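Local structure of carbonic anhydrase (7COI) at residues T176-G179 against G180-A183; Q202-E205 against Q206-E210. The protein probably catalyses the reversible hydration of carbon dioxide to hydrogencarbonate and a proton, using one zinc ion per subunit. All coordinates share one frame; numbering follows the deposited sequence.

In the fold
Contact 1 comes first along the chain, where strand 169-175 of the mixed sheet ends and helix 179-185 starts; contact 2 follows in series, at the passage from helix 193-206 to the short helix 208-212. The two lie on the same side of the chain's centre, their own centres about 16 Å apart, and their nearest atoms stay about 5 Å apart without touching. Helix 216-236 joins them, since Val181 of contact 1 and Leu203 of contact 2 both rest on its Leu223. Contact 1 forms part of the zinc site and faces the second subunit, whereas contact 2 lies further out, its centre about 22 Å from the centre of the chain, and meets the third subunit of the tetramer.

Contact 1: T176-G179 against G180-A183; sequences TKCG and GVAA. With ZN (zinc ion), chain F; ACT (acetate ion), chain E.
The zinc site of this beta-class carbonic anhydrase is built in part at the start of helix 179-185, where Cys178 is both metal ligand and N-cap, its thiolate turned back to Val181. Cys178 SG binds the zinc ion at 2.3 Å, and His175 and Cys119 supply the other two protein ligands. The fourth position belongs to an acetate ion, probably from the crystallisation liquor, whose OXT lies 2.0 Å from the zinc. Gly179 N donates a hydrogen bond of 3.1 Å to this same OXT, so the metal and a backbone amide of the first turn grip one oxygen, while Gln110 of the second subunit also bonds to the acetate.

With SG anti to its own backbone nitrogen (chi1 -176°), Cys178 places the sulfur where Val181 N can reach it. The capping bond from Val181 N to Cys178 SG is weak, at 3.7 Å, but nearly straight (167°), and it may slightly stabilise the negative charge of the thiolate. Val181 CG2 lies beside both CB and SG of Cys178, 3.8 Å from Cys178 CB, an apolar contact on the flank of the metal ligand; Val181 also packs on Val220 and Leu223 of helix 216-236.

The main chain closes the turn in the usual helical way. Ala182 N bonds to Cys178 O at 2.9 Å, in the carbonyl plane, whereas Ala183 N meets Gly179 O from above the plane of Gly179's own carbonyl. Ala183 CB rests 3.4 Å from Gly179 O. One cysteine therefore ties together metal, helix start and hydrophobic flank; His175 and Cys178 form the His-X-X-Cys pair that, with Cys119, makes the zinc-binding set of beta-class carbonic anhydrases.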
# COMPACT_ATOMS: atom_id res chain seq x y z
N THR A 176 -3.14 -22.23 14.76
CA THR A 176 -3.25 -23.52 14.04
C THR A 176 -4.43 -23.42 13.07
O THR A 176 -5.42 -22.68 13.37
CB THR A 176 -3.35 -24.68 15.05
OG1 THR A 176 -4.59 -24.57 15.75
CG2 THR A 176 -2.20 -24.69 16.02
N LYS A 177 -4.37 -24.18 11.99
CA LYS A 177 -5.45 -24.24 10.96
C LYS A 177 -5.66 -22.86 10.31
O LYS A 177 -6.80 -22.51 10.04
CB LYS A 177 -6.75 -24.73 11.60
CG LYS A 177 -6.59 -26.01 12.44
CD LYS A 177 -6.30 -27.21 11.59
CE LYS A 177 -7.53 -27.70 10.85
NZ LYS A 177 -7.26 -28.07 9.43
N CYS A 178 -4.59 -22.10 10.12
CA CYS A 178 -4.65 -20.75 9.48
C CYS A 178 -4.80 -20.92 7.97
O CYS A 178 -3.86 -21.40 7.34
CB CYS A 178 -3.42 -19.90 9.81
SG CYS A 178 -3.56 -18.23 9.12
N GLY A 179 -5.94 -20.48 7.42
CA GLY A 179 -6.24 -20.51 5.97
C GLY A 179 -5.27 -19.68 5.14
O GLY A 179 -5.03 -20.05 4.00
N GLY A 180 -4.72 -18.59 5.66
CA GLY A 180 -3.75 -17.77 4.92
C GLY A 180 -2.43 -18.49 4.83
O GLY A 180 -1.83 -18.54 3.76
N VAL A 181 -1.99 -19.08 5.93
CA VAL A 181 -0.75 -19.90 5.91
C VAL A 181 -0.96 -21.07 4.93
O VAL A 181 -0.07 -21.33 4.09
CB VAL A 181 -0.40 -20.36 7.33
CG1 VAL A 181 0.73 -21.38 7.31
CG2 VAL A 181 -0.05 -19.15 8.20
N ALA A 182 -2.09 -21.76 5.01
CA ALA A 182 -2.37 -22.91 4.10
C ALA A 182 -2.37 -22.45 2.63
O ALA A 182 -1.81 -23.14 1.75
CB ALA A 182 -3.65 -23.59 4.48
N ALA A 183 -2.98 -21.30 2.33
CA ALA A 183 -3.02 -20.75 0.95
C ALA A 183 -1.58 -20.58 0.43
O ALA A 183 -1.31 -20.92 -0.75
CB ALA A 183 -3.77 -19.44 0.95
ZN ZN F . -5.44 -17.33 10.12
C ACT E . -7.89 -17.29 8.32
O ACT E . -9.10 -17.41 8.51
OXT ACT E . -6.99 -18.10 9.13
CH3 ACT E . -7.29 -16.32 7.29

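Contact 2: Q202-E205 against Q206-E210; sequences QLRE and QHLAE
CG of both Gln206 and His207 stands anti to the carbonyl carbon (chi1 -65° and -64°), which folds the two side chains back over the last turn of helix 193-206 toward the carbonyl oxygens of Gln202 and Leu203. This is a helix-to-helix junction: His207 leaves helical geometry and is at the same time the N-cap of helix 208-212.

The aliphatic part of Gln206 lies across Gln202 O, with Gln206 CG 3.1 Å from that oxygen. Gln206 N donates to the same oxygen, so one carbonyl oxygen takes the Gln206 amide and also touches the side chain of that residue. Gln206 OE1 lies 3.9 Å from Leu203 CD2, the two side chains running at a slant to each other.

Leu203 O meets His207 at two places. It accepts a backbone hydrogen bond from His207 N (2.9 Å), bent at 136°, and it lies in the plane of the imidazole at its edge, in contact with His207 CD2 at 3.2 Å. His207 N also makes a weak bond to Arg204 O, so the amide is shared between two carbonyls at the helix end. Another weak bond, Leu208 N to Glu205 O, spans the break into the next helix, and Leu208 CD1 meets the aliphatic CG of Arg204 at 4.1 Å.

The polar ends of Arg204, Glu205 and Gln202 on helix 193-206 are used further afield: Arg204 NH1 bonds to Ala184 O, Glu205 forms a salt bridge with Arg279 of the third subunit, and Gln202 bonds to Gln237 of that subunit. On the ND1 side of the imidazole, His207 ND1 donates to Glu210 OE2 at 3.1 Å, on the syn side but well out of the carboxylate plane, while Glu210 OE1 is held in a salt bridge by Arg222 NH1.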
# COMPACT_ATOMS: atom_id res chain seq x y z
N GLN A 202 7.74 -16.29 0.70
CA GLN A 202 9.19 -16.05 0.84
C GLN A 202 9.74 -17.01 1.92
O GLN A 202 10.84 -17.60 1.72
CB GLN A 202 9.46 -14.60 1.21
CG GLN A 202 9.08 -13.63 0.08
CD GLN A 202 9.29 -12.20 0.50
OE1 GLN A 202 8.95 -11.81 1.62
NE2 GLN A 202 9.88 -11.42 -0.38
N LEU A 203 9.01 -17.15 3.03
CA LEU A 203 9.38 -18.09 4.12
C LEU A 203 9.32 -19.52 3.60
O LEU A 203 10.24 -20.31 3.92
CB LEU A 203 8.47 -17.89 5.33
CG LEU A 203 8.71 -16.62 6.11
CD1 LEU A 203 7.57 -16.38 7.09
CD2 LEU A 203 10.06 -16.68 6.83
N ARG A 204 8.30 -19.84 2.80
CA ARG A 204 8.18 -21.19 2.20
C ARG A 204 9.43 -21.50 1.35
O ARG A 204 10.02 -22.62 1.50
CB ARG A 204 6.91 -21.27 1.38
CG ARG A 204 6.71 -22.60 0.69
CD ARG A 204 5.44 -22.58 -0.12
NE ARG A 204 5.29 -23.80 -0.88
CZ ARG A 204 4.40 -24.00 -1.83
NH1 ARG A 204 3.53 -23.05 -2.15
NH2 ARG A 204 4.41 -25.16 -2.47
N GLU A 205 9.84 -20.57 0.48
CA GLU A 205 11.05 -20.73 -0.37
C GLU A 205 12.26 -20.94 0.54
O GLU A 205 13.03 -21.88 0.26
CB GLU A 205 11.28 -19.52 -1.27
CG GLU A 205 12.56 -19.55 -2.08
CD GLU A 205 12.84 -18.25 -2.83
OE1 GLU A 205 14.00 -17.84 -2.88
OE2 GLU A 205 11.90 -17.66 -3.40
N GLN A 206 12.44 -20.10 1.56
CA GLN A 206 13.65 -20.14 2.41
C GLN A 206 13.70 -21.46 3.18
O GLN A 206 14.83 -21.89 3.52
CB GLN A 206 13.67 -19.00 3.42
CG GLN A 206 13.76 -17.60 2.86
CD GLN A 206 13.32 -16.58 3.90
OE1 GLN A 206 13.57 -16.75 5.10
NE2 GLN A 206 12.62 -15.54 3.46
N HIS A 207 12.56 -22.03 3.55
CA HIS A 207 12.47 -23.22 4.45
C HIS A 207 11.89 -24.41 3.68
O HIS A 207 11.25 -25.28 4.33
CB HIS A 207 11.63 -22.85 5.68
CG HIS A 207 12.25 -21.80 6.53
ND1 HIS A 207 13.14 -22.10 7.53
CD2 HIS A 207 12.16 -20.46 6.51
CE1 HIS A 207 13.56 -20.99 8.11
NE2 HIS A 207 12.95 -19.96 7.52
N LEU A 208 12.04 -24.46 2.35
CA LEU A 208 11.25 -25.40 1.51
C LEU A 208 11.53 -26.86 1.90
O LEU A 208 10.57 -27.63 2.06
CB LEU A 208 11.53 -25.17 0.03
CG LEU A 208 10.62 -25.98 -0.90
CD1 LEU A 208 9.16 -25.63 -0.69
CD2 LEU A 208 11.04 -25.82 -2.35
N ALA A 209 12.81 -27.24 2.02
CA ALA A 209 13.21 -28.63 2.34
C ALA A 209 12.61 -29.02 3.70
O ALA A 209 11.98 -30.10 3.79
CB ALA A 209 14.71 -28.76 2.34
N GLU A 210 12.76 -28.16 4.71
CA GLU A 210 12.20 -28.37 6.08
C GLU A 210 10.68 -28.58 6.00
O GLU A 210 10.18 -29.53 6.62
CB GLU A 210 12.60 -27.17 6.96
CG GLU A 210 11.88 -27.08 8.29
CD GLU A 210 12.19 -25.80 9.05
OE1 GLU A 210 11.62 -25.59 10.13
OE2 GLU A 210 12.99 -24.99 8.55